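Local atomic coordinates of PRD-containing transcription regulator (Lactobacillus casei, PDB entry 3NUF), a protein that probably regulates transcription through a helical PRD (PTS regulation) domain, the module by which such regulators usually sense sugar uptake through phosphorylation. Residues V53-L58 with V107-H111. Sequence-based numbering, arbitrary orientation.
Sequences VLTNHL and VLSIH
The imidazole of His111 meets the backbone of Leu54 and the side chains of Val53 and His57 obliquely, in an antiparallel helix pair of the all-helical PRD domain. The short axes of 53-58 and 107-111 run 10.6 Å apart with their directions at 159°, and no hydrogen bond crosses between them, so the contact rests on packing. With CG anti to its carbonyl carbon (chi1 -66°), the His111 ring reaches the other helix: ND1 comes 3.6 Å from Leu54 CA, and CE1 lies 3.7 Å from Val53 CG1. The two imidazoles are near parallel, at 18°, but their centroids stand 5.3 Å apart; this offset leaves scarcely any overlap. The approach is made by His111 NE2, 3.8 Å from His57 CB and nearly as close to His57 CG. The buried flank is apolar. There Leu54 CD1 meets Leu108 CD1 at 3.9 Å, and Leu58 CD2 approaches the same Leu108 methyl. Beyond them, Leu54 and Leu58 pack on Val35 of helix 25-41, whereas Leu108 reaches Ala90 and Val93 of helix 84-97, which ties the pair into the bundle. At the Val107 end, CG1 of Val107 sits 3.7 Å from both CE1 and NE2 of His57.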
loop_
_atom_site.group_PDB
_atom_site.type_symbol
_atom_site.label_atom_id
_atom_site.label_comp_id
_atom_site.label_asym_id
_atom_site.label_seq_id
_atom_site.Cartn_x
_atom_site.Cartn_y
_atom_site.Cartn_z
ATOM N N VAL A 53 -4.693 -6.136 6.146
ATOM C CA VAL A 53 -4.446 -6.729 4.846
ATOM C C VAL A 53 -3.524 -5.849 4.009
ATOM O O VAL A 53 -2.583 -6.313 3.391
ATOM C CB VAL A 53 -5.796 -7.012 4.145
ATOM C CG1 VAL A 53 -5.607 -7.510 2.745
ATOM C CG2 VAL A 53 -6.600 -8.055 4.931
ATOM N N LEU A 54 -3.746 -4.569 4.064
ATOM C CA LEU A 54 -2.866 -3.587 3.391
ATOM C C LEU A 54 -1.446 -3.644 3.893
ATOM O O LEU A 54 -0.457 -3.682 3.143
ATOM C CB LEU A 54 -3.406 -2.168 3.536
ATOM C CG LEU A 54 -2.512 -1.073 3.013
ATOM C CD1 LEU A 54 -2.464 -1.112 1.473
ATOM C CD2 LEU A 54 -2.984 0.322 3.524
ATOM N N THR A 55 -1.297 -3.674 5.217
ATOM C CA THR A 55 0.015 -3.704 5.841
ATOM C C THR A 55 0.782 -4.916 5.411
ATOM O O THR A 55 1.969 -4.840 5.106
ATOM C CB THR A 55 -0.101 -3.625 7.399
ATOM O OG1 THR A 55 -0.661 -2.373 7.720
ATOM C CG2 THR A 55 1.256 -3.749 8.068
ATOM N N ASN A 56 0.143 -6.086 5.401
ATOM C CA ASN A 56 0.821 -7.297 4.987
ATOM C C ASN A 56 1.398 -7.120 3.581
ATOM O O ASN A 56 2.546 -7.479 3.301
ATOM C CB ASN A 56 -0.147 -8.518 5.056
ATOM C CG ASN A 56 0.507 -9.817 4.641
ATOM O OD1 ASN A 56 1.241 -10.404 5.421
ATOM N ND2 ASN A 56 0.279 -10.243 3.375
ATOM N N HIS A 57 0.593 -6.548 2.704
ATOM C CA HIS A 57 1.038 -6.380 1.319
ATOM C C HIS A 57 2.145 -5.325 1.212
ATOM O O HIS A 57 3.121 -5.512 0.468
ATOM C CB HIS A 57 -0.108 -6.019 0.392
ATOM C CG HIS A 57 0.288 -6.065 -1.046
ATOM N ND1 HIS A 57 0.707 -7.253 -1.628
ATOM C CD2 HIS A 57 0.461 -5.094 -1.976
ATOM C CE1 HIS A 57 1.100 -6.992 -2.873
ATOM N NE2 HIS A 57 0.951 -5.696 -3.114
ATOM N N LEU A 58 2.005 -4.239 1.958
ATOM C CA LEU A 58 3.045 -3.199 1.951
ATOM C C LEU A 58 4.381 -3.735 2.463
ATOM O O LEU A 58 5.448 -3.454 1.902
ATOM C CB LEU A 58 2.638 -1.962 2.715
ATOM C CG LEU A 58 1.520 -1.102 2.154
ATOM C CD1 LEU A 58 1.054 -0.071 3.225
ATOM C CD2 LEU A 58 1.893 -0.469 0.813
ATOM N N VAL A 107 -1.838 -4.982 -8.214
ATOM C CA VAL A 107 -2.350 -5.668 -7.014
ATOM C C VAL A 107 -2.586 -4.636 -5.901
ATOM O O VAL A 107 -3.596 -4.698 -5.193
ATOM C CB VAL A 107 -1.442 -6.791 -6.573
ATOM C CG1 VAL A 107 -1.753 -7.286 -5.153
ATOM C CG2 VAL A 107 -1.564 -7.939 -7.566
ATOM N N LEU A 108 -1.683 -3.667 -5.742
ATOM C CA LEU A 108 -1.879 -2.638 -4.705
ATOM C C LEU A 108 -3.142 -1.825 -4.946
ATOM O O LEU A 108 -3.868 -1.504 -3.993
ATOM C CB LEU A 108 -0.658 -1.741 -4.587
ATOM C CG LEU A 108 -0.797 -0.582 -3.581
ATOM C CD1 LEU A 108 -1.049 -1.073 -2.161
ATOM C CD2 LEU A 108 0.442 0.314 -3.626
ATOM N N SER A 109 -3.494 -1.550 -6.196
ATOM C CA SER A 109 -4.698 -0.770 -6.481
ATOM C C SER A 109 -5.970 -1.379 -5.927
ATOM O O SER A 109 -6.896 -0.630 -5.577
ATOM C CB SER A 109 -4.799 -0.498 -7.988
ATOM O OG SER A 109 -5.274 -1.609 -8.703
ATOM N N ILE A 110 -6.018 -2.686 -5.832
ATOM C CA ILE A 110 -7.231 -3.328 -5.311
ATOM C C ILE A 110 -7.482 -2.973 -3.854
ATOM O O ILE A 110 -8.639 -2.894 -3.440
ATOM C CB ILE A 110 -7.129 -4.854 -5.510
ATOM C CG1 ILE A 110 -6.919 -5.208 -6.972
ATOM C CG2 ILE A 110 -8.360 -5.614 -4.949
ATOM C CD1 ILE A 110 -7.883 -4.591 -7.949
ATOM N N HIS A 111 -6.454 -2.735 -3.071
ATOM C CA HIS A 111 -6.622 -2.328 -1.693
ATOM C C HIS A 111 -7.316 -0.983 -1.647
ATOM O O HIS A 111 -8.200 -0.770 -0.855
ATOM C CB HIS A 111 -5.284 -2.298 -1.003
ATOM C CG HIS A 111 -4.651 -3.629 -0.859
ATOM N ND1 HIS A 111 -4.598 -4.302 0.336
ATOM C CD2 HIS A 111 -3.961 -4.386 -1.749
ATOM C CE1 HIS A 111 -3.968 -5.452 0.156
ATOM N NE2 HIS A 111 -3.572 -5.540 -1.100
#